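Side-chain contacts in N-acetylmuramoyl-l-alanine amidase (Bartonella henselae, PDB 3NE8), which probably hydrolyses the amide bond between N-acetylmuramic acid and L-alanine in peptidoglycan, as a zinc-dependent enzyme of cell wall remodelling during division: residues I164-I167 and N168-R172; N116-D119 and L120-G123; K68-E72 and F73-L77. All blocks are in the same frame, centred on the assembly; numbering follows the deposited sequence. Where two conformers were deposited one is given.

Contact 1: residues I164-I167 and N168-R172; sequences INLI and NNPHR
Arg-172 NH2 bonds to Asn-168 O at 2.6 Å, almost straight at 174°, while Ile-167 CD1 lies over one face of the same guanidinium. Beside it, Arg-172 NE reaches the next carbonyl, Asn-169 O, at 2.9 Å with a more bent N-H (157°). Both oxygens lie in or close to the guanidinium plane, so two bonds fix its rotation and close the corner at Asn-168 and Asn-169. The arginine chain runs extended from CG to NE, long enough to span back across the turn, and NH1 forms a salt bridge with Asp-105.

Ile-167 crosses the arginine at about a right angle. Its CG1 is anti to the backbone N (chi1 -167°), and the chain then runs on extended to CD1, which sits 3.6 Å from Arg-172 NH2, offset toward the rim. The other branch, CG2, turns to Pro-170 and comes within 3.7 Å of its CA. The proline CB meets Leu-166 CD2 at 3.9 Å, so the ring is shared by two side chains from before the corner.

Residues 170-172 pair with strand 94-99 as the outermost strand of the sheet within this chain, through Val-96 and Thr-98, while Asn-165 and Ile-167 bond to Ala-94 at its start. Helix 135-161 meets Leu-166 through Leu-159 and Pro-170 through Val-156.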
# COMPACT_ATOMS: atom_id res chain seq x y z
N ILE A 164 -19.87 -0.41 -8.67
CA ILE A 164 -20.44 -1.51 -7.93
C ILE A 164 -20.80 -0.99 -6.55
O ILE A 164 -19.97 -0.36 -5.89
CB ILE A 164 -19.44 -2.66 -7.82
CG1 ILE A 164 -19.21 -3.24 -9.21
CG2 ILE A 164 -19.94 -3.73 -6.85
CD1 ILE A 164 -18.15 -4.27 -9.28
N ASN A 165 -22.03 -1.21 -6.12
CA ASN A 165 -22.49 -0.60 -4.88
C ASN A 165 -21.78 -1.15 -3.66
O ASN A 165 -21.69 -2.37 -3.47
CB ASN A 165 -24.00 -0.75 -4.71
CG ASN A 165 -24.50 -0.05 -3.47
OD1 ASN A 165 -24.29 1.15 -3.30
ND2 ASN A 165 -25.14 -0.79 -2.58
N LEU A 166 -21.29 -0.24 -2.83
CA LEU A 166 -20.57 -0.56 -1.60
C LEU A 166 -21.42 -0.18 -0.41
O LEU A 166 -22.16 0.80 -0.46
CB LEU A 166 -19.26 0.21 -1.55
CG LEU A 166 -18.17 -0.17 -2.56
CD1 LEU A 166 -17.25 0.99 -2.83
CD2 LEU A 166 -17.38 -1.36 -2.03
N ILE A 167 -21.31 -0.94 0.67
CA ILE A 167 -21.92 -0.56 1.94
C ILE A 167 -21.23 0.69 2.47
O ILE A 167 -20.10 0.98 2.10
CB ILE A 167 -21.79 -1.69 2.98
CG1 ILE A 167 -22.69 -1.42 4.18
CG2 ILE A 167 -20.33 -1.87 3.41
CD1 ILE A 167 -22.77 -2.60 5.13
N ASN A 168 -21.92 1.46 3.31
CA ASN A 168 -21.28 2.55 4.03
C ASN A 168 -20.10 2.01 4.82
O ASN A 168 -20.21 0.94 5.41
CB ASN A 168 -22.29 3.18 4.99
CG ASN A 168 -21.65 4.13 5.97
OD1 ASN A 168 -21.18 5.20 5.60
ND2 ASN A 168 -21.63 3.75 7.24
N ASN A 169 -18.99 2.73 4.85
CA ASN A 169 -17.78 2.24 5.52
C ASN A 169 -17.42 0.84 5.02
O ASN A 169 -17.51 -0.13 5.78
CB ASN A 169 -17.97 2.21 7.04
CG ASN A 169 -18.16 3.59 7.63
OD1 ASN A 169 -18.87 3.76 8.62
ND2 ASN A 169 -17.52 4.58 7.03
N PRO A 170 -17.03 0.73 3.75
CA PRO A 170 -16.91 -0.59 3.12
C PRO A 170 -15.66 -1.38 3.52
O PRO A 170 -15.59 -2.56 3.18
CB PRO A 170 -16.89 -0.27 1.63
CG PRO A 170 -16.27 1.08 1.56
CD PRO A 170 -16.77 1.82 2.79
N HIS A 171 -14.69 -0.76 4.19
CA HIS A 171 -13.61 -1.52 4.79
C HIS A 171 -13.85 -1.63 6.29
O HIS A 171 -13.76 -0.63 7.01
CB HIS A 171 -12.23 -0.92 4.52
CG HIS A 171 -11.13 -1.62 5.25
ND1 HIS A 171 -10.08 -0.96 5.84
CD2 HIS A 171 -10.96 -2.93 5.54
CE1 HIS A 171 -9.28 -1.84 6.44
NE2 HIS A 171 -9.80 -3.04 6.27
N ARG A 172 -14.16 -2.84 6.75
CA ARG A 172 -14.43 -3.10 8.15
C ARG A 172 -13.48 -4.18 8.67
O ARG A 172 -12.64 -4.69 7.92
CB ARG A 172 -15.89 -3.50 8.35
CG ARG A 172 -16.85 -2.43 7.87
CD ARG A 172 -18.30 -2.72 8.17
NE ARG A 172 -19.16 -1.68 7.62
CZ ARG A 172 -20.37 -1.37 8.09
NH1 ARG A 172 -20.87 -2.02 9.13
NH2 ARG A 172 -21.07 -0.41 7.50

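Contact 2: residues N116-D119 and L120-G123; sequences NKVD and LLDG
Val-118 and Leu-121 are joined first by the backbone: Leu-121 N donates to Val-118 O at 3.0 Å, with an N-H angle of 164°. One residue earlier, Leu-120 N makes the same three-residue step back to Lys-117 O, also at 3.0 Å, and Leu-120 CB lies beside that carbonyl, 3.4 Å from Lys-117 O. In both bonds the donor stands above the carbonyl plane, as the tight winding of a 3-10 turn brings about. Gly-123 N repeats the step to Leu-120 O at 2.9 Å, and there the chain takes a positive phi.

Apolar contact follows the same spacing. Leu-121 has CG anti to its own carbonyl carbon (chi1 -65°), and from there the CD1 branch comes within 4.0 Å of Val-118 CB.

The acidic side chains turn to partners beyond the turn. Asp-122 OD1 accepts from Leu-124 N, an Asx turn, and also pairs with Arg-62 in a salt bridge. Asp-119 OD1 takes the N-H of Leu-63. The bonds to Arg-62 and Leu-63 pin the 3-10 segment to that neighbouring region.

The turn directly follows helix 106-116, whose Glu-115 is a zinc ligand, and the Val-118 side chain lies about 6 Å from a bound zinc ion. A glutamate ligand from helix 106-116 is consistent with a self-inhibited amidase, its zinc site blocked by a regulatory helix.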
# COMPACT_ATOMS: atom_id res chain seq x y z
N ASN A 116 -17.60 -17.46 12.62
CA ASN A 116 -16.64 -18.34 13.27
C ASN A 116 -17.30 -19.60 13.81
O ASN A 116 -16.66 -20.65 13.89
CB ASN A 116 -15.92 -17.61 14.40
CG ASN A 116 -14.92 -16.58 13.90
OD1 ASN A 116 -14.46 -16.63 12.75
ND2 ASN A 116 -14.57 -15.64 14.77
N LYS A 117 -18.57 -19.51 14.16
CA LYS A 117 -19.28 -20.63 14.77
C LYS A 117 -19.63 -21.75 13.80
O LYS A 117 -20.01 -22.84 14.22
CB LYS A 117 -20.54 -20.14 15.47
CG LYS A 117 -20.25 -19.31 16.72
CD LYS A 117 -21.50 -18.67 17.28
CE LYS A 117 -21.15 -17.73 18.43
NZ LYS A 117 -22.34 -16.98 18.92
N VAL A 118 -19.52 -21.49 12.50
CA VAL A 118 -19.92 -22.52 11.53
C VAL A 118 -19.09 -23.80 11.59
O VAL A 118 -19.56 -24.86 11.15
CB VAL A 118 -19.95 -21.98 10.08
CG1 VAL A 118 -20.96 -20.85 9.96
CG2 VAL A 118 -18.57 -21.57 9.63
N ASP A 119 -17.88 -23.73 12.16
CA ASP A 119 -17.09 -24.94 12.34
C ASP A 119 -17.89 -26.01 13.08
O ASP A 119 -17.72 -27.21 12.84
CB ASP A 119 -15.84 -24.66 13.19
CG ASP A 119 -14.69 -24.09 12.39
OD1 ASP A 119 -14.70 -24.12 11.15
OD2 ASP A 119 -13.74 -23.63 13.05
N LEU A 120 -18.74 -25.57 14.01
CA LEU A 120 -19.45 -26.50 14.88
C LEU A 120 -20.54 -27.27 14.16
O LEU A 120 -21.09 -28.21 14.73
CB LEU A 120 -20.06 -25.75 16.07
CG LEU A 120 -19.07 -25.00 16.97
CD1 LEU A 120 -19.79 -24.30 18.12
CD2 LEU A 120 -18.00 -25.93 17.50
N LEU A 121 -20.83 -26.91 12.91
CA LEU A 121 -21.90 -27.58 12.18
C LEU A 121 -21.58 -29.03 11.81
O LEU A 121 -22.49 -29.77 11.42
CB LEU A 121 -22.28 -26.78 10.92
CG LEU A 121 -22.90 -25.41 11.21
CD1 LEU A 121 -22.99 -24.59 9.92
CD2 LEU A 121 -24.25 -25.54 11.89
N ASP A 122 -20.32 -29.44 11.94
CA ASP A 122 -20.00 -30.85 11.75
C ASP A 122 -20.26 -31.65 13.03
O ASP A 122 -20.11 -32.88 13.06
CB ASP A 122 -18.56 -31.06 11.26
CG ASP A 122 -17.51 -30.50 12.20
OD1 ASP A 122 -17.83 -30.20 13.37
OD2 ASP A 122 -16.35 -30.36 11.75
N GLY A 123 -20.69 -30.97 14.09
CA GLY A 123 -20.99 -31.61 15.35
C GLY A 123 -19.77 -32.08 16.11
O GLY A 123 -19.89 -32.81 17.09

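Contact 3: residues K68-E72 and F73-L77; sequences KKAQE and FDADL
Ala-70 and Ala-75 meet across a Schellman motif that ends helix 63-72. Their methyl groups come within 4.3 Å, CB to CB, the apolar contact that characteristically accompanies this type of cap. Ala-75 N bonds to Ala-70 O at 3.1 Å, nearly in line with the carbonyl bond, and Asp-74 N turns back to Gln-71 O at 3.0 Å, approaching well above that carbonyl's plane. Asp-74 makes this possible by taking a positive phi of 55°, a backbone shape more often left to glycine.

Phe-73 N still keeps the helical pattern, giving its hydrogen to Lys-69 O at 3.1 Å, with a weak second approach to Ala-70 O. The backbone leaves Phe-73 CB 3.4 Å from Lys-69 O; CG then lies anti to the backbone N (chi1 -164°), directing the ring away from the helix end to Val-8 of strand 5-11 and to Ile-50 and Ala-52 of strand 49-53. Arg-6 adds a cation-pi contact with this ring and also bonds to Phe-73 O.

Asp-74 takes a different rotamer, CG anti to the carbonyl carbon (chi1 -73°), on a CA-CB bond that points away from the last turn. Gln-71 turns to Asp-183, to which its NE2 bonds. At the spent helix end, Ala-75 CB rests 3.3 Å from Ala-70 O.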
# COMPACT_ATOMS: atom_id res chain seq x y z
N LYS A 68 -4.88 -23.39 6.29
CA LYS A 68 -3.79 -24.31 6.02
C LYS A 68 -3.57 -24.49 4.52
O LYS A 68 -2.44 -24.56 4.05
CB LYS A 68 -4.07 -25.66 6.69
CG LYS A 68 -3.05 -26.75 6.43
CD LYS A 68 -3.36 -27.97 7.29
CE LYS A 68 -2.57 -29.20 6.87
NZ LYS A 68 -3.10 -29.80 5.61
N LYS A 69 -4.66 -24.56 3.76
CA LYS A 69 -4.54 -24.72 2.31
C LYS A 69 -3.85 -23.51 1.68
O LYS A 69 -3.03 -23.67 0.77
CB LYS A 69 -5.91 -24.98 1.68
CG LYS A 69 -6.46 -26.37 1.99
CD LYS A 69 -7.89 -26.52 1.46
CE LYS A 69 -8.46 -27.91 1.73
NZ LYS A 69 -7.65 -28.99 1.11
N ALA A 70 -4.15 -22.31 2.16
CA ALA A 70 -3.49 -21.12 1.66
C ALA A 70 -1.99 -21.18 1.93
O ALA A 70 -1.18 -20.86 1.06
CB ALA A 70 -4.10 -19.87 2.29
N GLN A 71 -1.61 -21.60 3.13
CA GLN A 71 -0.21 -21.70 3.50
C GLN A 71 0.51 -22.80 2.72
O GLN A 71 1.64 -22.62 2.28
CB GLN A 71 -0.07 -21.94 5.00
CG GLN A 71 -0.57 -20.77 5.83
CD GLN A 71 -0.60 -21.08 7.30
OE1 GLN A 71 -1.10 -22.13 7.71
NE2 GLN A 71 -0.06 -20.18 8.11
N GLU A 72 -0.14 -23.95 2.56
CA GLU A 72 0.44 -25.06 1.81
C GLU A 72 0.72 -24.68 0.36
O GLU A 72 1.67 -25.19 -0.26
CB GLU A 72 -0.48 -26.28 1.87
CG GLU A 72 -0.54 -26.93 3.25
CD GLU A 72 -1.62 -27.99 3.36
OE1 GLU A 72 -1.51 -28.84 4.27
OE2 GLU A 72 -2.57 -27.98 2.55
N PHE A 73 -0.10 -23.78 -0.18
CA PHE A 73 0.04 -23.32 -1.57
C PHE A 73 1.11 -22.23 -1.69
O PHE A 73 1.39 -21.77 -2.80
CB PHE A 73 -1.31 -22.77 -2.05
CG PHE A 73 -1.42 -22.62 -3.55
CD1 PHE A 73 -1.48 -23.73 -4.36
CD2 PHE A 73 -1.52 -21.37 -4.14
CE1 PHE A 73 -1.60 -23.61 -5.75
CE2 PHE A 73 -1.66 -21.24 -5.52
CZ PHE A 73 -1.69 -22.36 -6.32
N ASP A 74 1.68 -21.78 -0.58
CA ASP A 74 2.58 -20.63 -0.59
C ASP A 74 1.87 -19.42 -1.22
O ASP A 74 2.44 -18.71 -2.05
CB ASP A 74 3.89 -20.95 -1.32
CG ASP A 74 4.80 -21.85 -0.52
OD1 ASP A 74 4.65 -21.91 0.73
OD2 ASP A 74 5.66 -22.51 -1.12
N ALA A 75 0.63 -19.20 -0.82
CA ALA A 75 -0.17 -18.11 -1.36
C ALA A 75 0.45 -16.76 -1.05
O ALA A 75 0.98 -16.55 0.04
CB ALA A 75 -1.58 -18.15 -0.80
N ASP A 76 0.36 -15.84 -2.02
CA ASP A 76 0.68 -14.43 -1.81
C ASP A 76 -0.52 -13.62 -1.35
O ASP A 76 -0.38 -12.48 -0.92
CB ASP A 76 1.22 -13.84 -3.11
CG ASP A 76 2.50 -14.52 -3.57
OD1 ASP A 76 3.46 -14.58 -2.76
OD2 ASP A 76 2.54 -14.98 -4.73
N LEU A 77 -1.71 -14.20 -1.46
CA LEU A 77 -2.96 -13.52 -1.12
C LEU A 77 -4.03 -14.59 -0.95
O LEU A 77 -4.07 -15.56 -1.70
CB LEU A 77 -3.36 -12.56 -2.25
CG LEU A 77 -4.69 -11.81 -2.09
CD1 LEU A 77 -4.70 -10.91 -0.85
CD2 LEU A 77 -4.99 -10.99 -3.34

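In the fold
From the N terminus, contact 3 comes first: it caps helix 63-72 and leads the chain into strand 77-82, inside the sheet. Contact 2 follows beyond helix 106-116, which carries the zinc ligand Glu-115, in the surface segment that leads on toward helix 135-161. Contact 1 comes last, at the corner entering edge strand 170-174. Each closes a short local turn, and they lie in series along the chain, none enclosing or crossing another. None touches another either: nearest atoms are about 11 Å apart between contacts 2 and 3, and about 12 Å between contacts 1 and 3, which lie on opposite sides of the chain's centre.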